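PDB 1FX2: receptor-type adenylate cyclase GRESAG 4.1 from Trypanosoma brucei, which catalyses, through its class III cyclase domain, the conversion of ATP to cyclic AMP and diphosphate with magnesium as cofactor. Local coordinates for residues A73-A78 / Y214-V219; T197-V202 / A225-D230. One frame throughout, in Å; residues are numbered along the deposited sequence.

Interactions 1 and 2 lie in the catalytic domain, their centres about 16 Å apart, and both involve strands at one edge of its seven-stranded mixed sheet. Strand 211-216, part of interaction 1, is the antiparallel neighbour of edge strand 196-202, part of interaction 2. They are joined directly: Gln215 N lies 2.8 Å from Thr197 O, and Asn217 OD1 lies 2.8 Å from Thr197 OG1, both probable hydrogen bonds. Interaction 1 packs a helix on the sheet, while interaction 2 lays the C-terminal loop against its edge strand. Both packing contacts lie away from the predicted magnesium ligands Asp19 and Asp62, although Arg228 in interaction 2 also holds a sulfate.

Interaction 1 of 2, residues A73-A78 / Y214-V219; sequences AAVQLA and YQLNTV
Val75, on helix 71-87, meets Leu216, near the end of strand 211-216, and this one pair makes the close part of the contact. CG1 of Val75 reaches CD2 of Leu216 at 3.8 Å and CD1 of the same leucine at 4.0 Å, facing the fork between the two methyls. On Val75 the touching branch is the one anti to the backbone N (chi1 167°). Leu216 also extends with CG anti to its own N (chi1 174°), which carries the fork out from the strand to the helix surface. Its CD2 comes within 3.9 Å of Val75 O, so the leucine rests on the helix backbone too. Strand 176-179 adds to the apolar layer, with Met178 against Val75 and Val176 against Leu216.

One turn further along the helix the fit slackens. Ala78 CB is 4.6 Å from Leu216 CD2, and Ala78 O meets Thr218 only through CG2, at 4.5 Å. Thr218 already belongs to the looser, partly exposed side, where the chain has left the strand; it also packs on Gln79 and Gln82, the latter part of the pocket that holds dithiothreitol. Away from the helix, the polar side chains pair among themselves and with the next strand: Asn217 ND2 donates to Gln215 OE1 at 2.9 Å, in the carbonyl plane and on a lone pair, though the N-H is bent to 134°, and Asn217 OD1 bonds to Thr197.

This is a helix laid on the face of the cyclase sheet. No hydrogen bond crosses between 73-78 and 214-219, and just 127 Å² is buried, counting both sides. The chemistry therefore implies a join made by apolar side-chain fit, with helix and strand each keeping their backbone bonding to themselves or to neighbouring strands.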
loop_
_atom_site.group_PDB
_atom_site.type_symbol
_atom_site.label_atom_id
_atom_site.label_comp_id
_atom_site.label_asym_id
_atom_site.label_seq_id
_atom_site.Cartn_x
_atom_site.Cartn_y
_atom_site.Cartn_z
ATOM N N ALA A 73 -12.432 14.887 2.326
ATOM C CA ALA A 73 -13.138 15.644 1.312
ATOM C C ALA A 73 -12.506 15.391 -0.031
ATOM O O ALA A 73 -13.217 15.353 -1.042
ATOM C CB ALA A 73 -13.085 17.147 1.657
ATOM N N ALA A 74 -11.192 15.268 -0.093
ATOM C CA ALA A 74 -10.525 15.042 -1.363
ATOM C C ALA A 74 -10.926 13.658 -1.906
ATOM O O ALA A 74 -11.123 13.476 -3.128
ATOM C CB ALA A 74 -9.033 15.074 -1.132
ATOM N N VAL A 75 -10.988 12.636 -1.058
ATOM C CA VAL A 75 -11.375 11.333 -1.465
ATOM C C VAL A 75 -12.829 11.363 -1.920
ATOM O O VAL A 75 -13.172 10.733 -2.981
ATOM C CB VAL A 75 -11.206 10.350 -0.284
ATOM C CG1 VAL A 75 -11.886 9.018 -0.550
ATOM C CG2 VAL A 75 -9.749 10.166 -0.073
ATOM N N GLN A 76 -13.714 12.059 -1.208
ATOM C CA GLN A 76 -15.097 12.154 -1.684
ATOM C C GLN A 76 -15.209 12.845 -2.999
ATOM O O GLN A 76 -16.029 12.422 -3.882
ATOM C CB GLN A 76 -16.004 12.925 -0.713
ATOM C CG GLN A 76 -16.073 12.227 0.675
ATOM C CD GLN A 76 -16.910 13.069 1.649
ATOM O OE1 GLN A 76 -18.051 12.748 1.943
ATOM N NE2 GLN A 76 -16.355 14.199 2.079
ATOM N N LEU A 77 -14.415 13.883 -3.224
ATOM C CA LEU A 77 -14.454 14.604 -4.534
ATOM C C LEU A 77 -14.056 13.582 -5.636
ATOM O O LEU A 77 -14.666 13.571 -6.708
ATOM C CB LEU A 77 -13.437 15.794 -4.502
ATOM C CG LEU A 77 -13.467 16.664 -5.743
ATOM C CD1 LEU A 77 -12.968 18.036 -5.289
ATOM C CD2 LEU A 77 -12.451 16.155 -6.771
ATOM N N ALA A 78 -12.982 12.830 -5.443
ATOM C CA ALA A 78 -12.506 11.910 -6.501
ATOM C C ALA A 78 -13.517 10.836 -6.776
ATOM O O ALA A 78 -13.739 10.505 -7.949
ATOM C CB ALA A 78 -11.143 11.311 -6.042
ATOM N N TYR A 214 -2.915 2.575 -3.302
ATOM C CA TYR A 214 -4.197 2.021 -3.041
ATOM C C TYR A 214 -5.152 2.510 -4.117
ATOM O O TYR A 214 -5.209 3.708 -4.391
ATOM C CB TYR A 214 -4.684 2.466 -1.650
ATOM C CG TYR A 214 -3.943 1.769 -0.550
ATOM C CD1 TYR A 214 -2.652 2.172 -0.211
ATOM C CD2 TYR A 214 -4.449 0.597 -0.012
ATOM C CE1 TYR A 214 -1.868 1.381 0.630
ATOM C CE2 TYR A 214 -3.668 -0.177 0.861
ATOM C CZ TYR A 214 -2.399 0.253 1.121
ATOM O OH TYR A 214 -1.641 -0.545 1.995
ATOM N N GLN A 215 -5.931 1.591 -4.641
ATOM C CA GLN A 215 -6.958 1.939 -5.631
ATOM C C GLN A 215 -8.213 2.236 -4.868
ATOM O O GLN A 215 -8.726 1.367 -4.125
ATOM C CB GLN A 215 -7.108 0.746 -6.565
ATOM C CG GLN A 215 -8.342 0.852 -7.492
ATOM C CD GLN A 215 -8.445 -0.363 -8.353
ATOM O OE1 GLN A 215 -9.358 -1.243 -8.167
ATOM N NE2 GLN A 215 -7.472 -0.553 -9.177
ATOM N N LEU A 216 -8.771 3.421 -5.099
ATOM C CA LEU A 216 -10.092 3.749 -4.491
ATOM C C LEU A 216 -11.144 3.215 -5.380
ATOM O O LEU A 216 -11.278 3.690 -6.543
ATOM C CB LEU A 216 -10.200 5.309 -4.325
ATOM C CG LEU A 216 -11.579 5.785 -3.836
ATOM C CD1 LEU A 216 -11.634 5.478 -2.314
ATOM C CD2 LEU A 216 -11.592 7.291 -3.954
ATOM N N ASN A 217 -12.027 2.360 -4.869
ATOM C CA ASN A 217 -13.026 1.771 -5.737
ATOM C C ASN A 217 -14.197 2.752 -5.678
ATOM O O ASN A 217 -14.726 3.030 -4.607
ATOM C CB ASN A 217 -13.345 0.369 -5.211
ATOM C CG ASN A 217 -12.145 -0.574 -5.338
ATOM O OD1 ASN A 217 -11.682 -1.262 -4.355
ATOM N ND2 ASN A 217 -11.570 -0.575 -6.487
ATOM N N THR A 218 -14.604 3.257 -6.833
ATOM C CA THR A 218 -15.624 4.326 -6.982
ATOM C C THR A 218 -16.839 3.675 -7.664
ATOM O O THR A 218 -17.845 3.339 -7.027
ATOM C CB THR A 218 -15.063 5.584 -7.772
ATOM O OG1 THR A 218 -14.668 5.249 -9.108
ATOM C CG2 THR A 218 -13.797 6.109 -7.072
ATOM N N VAL A 219 -16.768 3.591 -8.993
ATOM C CA VAL A 219 -17.804 2.872 -9.772
ATOM C C VAL A 219 -17.644 1.393 -9.427
ATOM O O VAL A 219 -16.640 0.691 -9.668
ATOM C CB VAL A 219 -17.575 3.121 -11.182
ATOM C CG1 VAL A 219 -18.544 2.291 -12.027
ATOM C CG2 VAL A 219 -17.788 4.570 -11.425
#

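Interaction 2 of 2, residues T197-V202 / A225-D230. With SO4 (sulfate ion), chain B.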
loop_
_atom_site.group_PDB
_atom_site.type_symbol
_atom_site.label_atom_id
_atom_site.label_comp_id
_atom_site.label_asym_id
_atom_site.label_seq_id
_atom_site.Cartn_x
_atom_site.Cartn_y
_atom_site.Cartn_z
ATOM N N THR A 197 -8.465 -1.126 -2.750
ATOM C CA THR A 197 -7.763 -2.356 -3.113
ATOM C C THR A 197 -6.280 -2.036 -3.106
ATOM O O THR A 197 -5.829 -1.047 -3.743
ATOM C CB THR A 197 -8.143 -2.793 -4.475
ATOM O OG1 THR A 197 -9.547 -3.119 -4.456
ATOM C CG2 THR A 197 -7.282 -4.043 -4.894
ATOM N N ALA A 198 -5.492 -2.753 -2.280
ATOM C CA ALA A 198 -4.057 -2.542 -2.287
ATOM C C ALA A 198 -3.423 -2.958 -3.585
ATOM O O ALA A 198 -3.678 -4.049 -4.084
ATOM C CB ALA A 198 -3.373 -3.376 -1.132
ATOM N N LEU A 199 -2.523 -2.116 -4.097
ATOM C CA LEU A 199 -1.834 -2.449 -5.297
ATOM C C LEU A 199 -0.330 -2.684 -4.985
ATOM O O LEU A 199 0.430 -2.841 -5.928
ATOM C CB LEU A 199 -2.050 -1.342 -6.379
ATOM C CG LEU A 199 -3.521 -1.091 -6.842
ATOM C CD1 LEU A 199 -3.586 -0.030 -7.946
ATOM C CD2 LEU A 199 -4.244 -2.287 -7.353
ATOM N N GLY A 200 0.076 -2.760 -3.725
ATOM C CA GLY A 200 1.500 -3.036 -3.378
ATOM C C GLY A 200 2.397 -1.802 -3.266
ATOM O O GLY A 200 2.006 -0.806 -2.644
ATOM N N ASP A 201 3.518 -1.797 -3.992
ATOM C CA ASP A 201 4.433 -0.614 -4.084
ATOM C C ASP A 201 4.895 -0.443 -5.500
ATOM O O ASP A 201 5.213 -1.412 -6.184
ATOM C CB ASP A 201 5.692 -0.564 -3.202
ATOM C CG ASP A 201 5.826 -1.683 -2.210
ATOM O OD1 ASP A 201 4.898 -2.513 -2.074
ATOM O OD2 ASP A 201 6.911 -1.718 -1.548
ATOM N N VAL A 202 4.996 0.808 -5.918
ATOM C CA VAL A 202 5.351 1.179 -7.263
ATOM C C VAL A 202 6.557 2.120 -7.256
ATOM O O VAL A 202 6.600 3.115 -6.505
ATOM C CB VAL A 202 4.141 1.936 -7.976
ATOM C CG1 VAL A 202 4.492 2.278 -9.370
ATOM C CG2 VAL A 202 2.866 1.103 -7.920
ATOM N N ALA A 225 -6.406 -2.405 -16.268
ATOM C CA ALA A 225 -5.146 -3.020 -16.661
ATOM C C ALA A 225 -4.066 -2.658 -15.630
ATOM O O ALA A 225 -4.279 -1.903 -14.710
ATOM C CB ALA A 225 -4.752 -2.386 -17.975
ATOM N N ALA A 226 -2.839 -3.097 -15.878
ATOM C CA ALA A 226 -1.746 -2.750 -15.037
ATOM C C ALA A 226 -1.556 -1.243 -15.025
ATOM O O ALA A 226 -1.943 -0.461 -15.950
ATOM C CB ALA A 226 -0.483 -3.481 -15.602
ATOM N N LEU A 227 -0.857 -0.796 -13.983
ATOM C CA LEU A 227 -0.515 0.629 -13.854
ATOM C C LEU A 227 0.350 1.056 -15.056
ATOM O O LEU A 227 1.097 0.231 -15.638
ATOM C CB LEU A 227 0.179 0.919 -12.544
ATOM C CG LEU A 227 -0.740 0.688 -11.377
ATOM C CD1 LEU A 227 -0.003 1.156 -10.070
ATOM C CD2 LEU A 227 -2.092 1.476 -11.531
ATOM N N ARG A 228 0.248 2.329 -15.436
ATOM C CA ARG A 228 0.991 2.808 -16.592
ATOM C C ARG A 228 2.345 3.336 -16.122
ATOM O O ARG A 228 2.568 4.515 -16.071
ATOM C CB ARG A 228 0.194 3.930 -17.271
ATOM C CG ARG A 228 -1.266 3.561 -17.528
ATOM C CD ARG A 228 -2.089 4.699 -18.179
ATOM N NE ARG A 228 -2.230 4.590 -19.633
ATOM C CZ ARG A 228 -2.236 5.644 -20.453
ATOM N NH1 ARG A 228 -2.067 6.873 -19.960
ATOM N NH2 ARG A 228 -2.535 5.476 -21.741
ATOM N N LEU A 229 3.293 2.437 -15.942
ATOM C CA LEU A 229 4.607 2.848 -15.468
ATOM C C LEU A 229 5.297 3.753 -16.494
ATOM O O LEU A 229 6.142 4.581 -16.132
ATOM C CB LEU A 229 5.422 1.633 -15.052
ATOM C CG LEU A 229 4.628 0.830 -14.004
ATOM C CD1 LEU A 229 5.455 -0.378 -13.569
ATOM C CD2 LEU A 229 4.180 1.676 -12.775
ATOM N N ASP A 230 4.883 3.626 -17.754
ATOM C CA ASP A 230 5.341 4.493 -18.833
ATOM C C ASP A 230 4.380 5.703 -18.640
ATOM O O ASP A 230 3.166 5.595 -18.854
ATOM C CB ASP A 230 5.101 3.783 -20.178
ATOM C CG ASP A 230 5.362 4.682 -21.381
ATOM O OD1 ASP A 230 6.254 5.563 -21.286
ATOM O OD2 ASP A 230 4.675 4.518 -22.419
HETATM S S SO4 B . -1.824 10.032 -21.786
HETATM O O1 SO4 B . -1.767 9.980 -23.227
HETATM O O2 SO4 B . -1.686 11.390 -21.251
HETATM O O3 SO4 B . -3.034 9.401 -21.326
HETATM O O4 SO4 B . -0.689 9.216 -21.283
#
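Arg228 supplies the flat group here: its guanidinium meets a sulfate ion at its edge, with the sulfur in the plane, while the leucines on either side of it in sequence, Leu227 and Leu229, touch strand 196-202. Arg228 NH1 donates to sulfate O3 at 3.0 Å with an N-H...O angle of 150°, and to O4 at 3.0 Å with a more bent 139°, a forked bond from one nitrogen. The anion, probably from the crystallisation liquor, is also bound by Arg135 NH1 and Ser22 N, so two arginines probably balance its charge between them. A long, weak ion pair links Arg228 NE to Glu21.

CG1 of Val202 meets Leu229 CD2 at 3.5 Å, tighter than usual for two carbons, and CG2 of Val202 meets Leu227 CD1 at 3.6 Å. With CG1 anti to the backbone N (chi1 -178°), Val202 turns CG1 to Leu229 and CG2 to Leu227. The other branch of Leu227, CD2, reaches Leu199 CD1 more loosely at 4.2 Å. Arg228 is the centre of an inverse gamma turn, closed by a weak bond from Leu229 N to Leu227 O at 3.1 Å; the sharp bend lets both leucines approach the strand while the arginine heads for the sulfate.

Leu199 and Gly200 both bond through the backbone to Met213, consistent with a beta bulge. In the fold, strand 196-202 is the outermost of this chain's main sheet, paired antiparallel with 211-216. The loop that follows strand 211-216 turns back over a face of the sheet near its edge, where Leu227 packs on Leu177 of strand 176-179 as well as on Leu199, and Arg228 bonds by its backbone to Val170, just past helix 159-169.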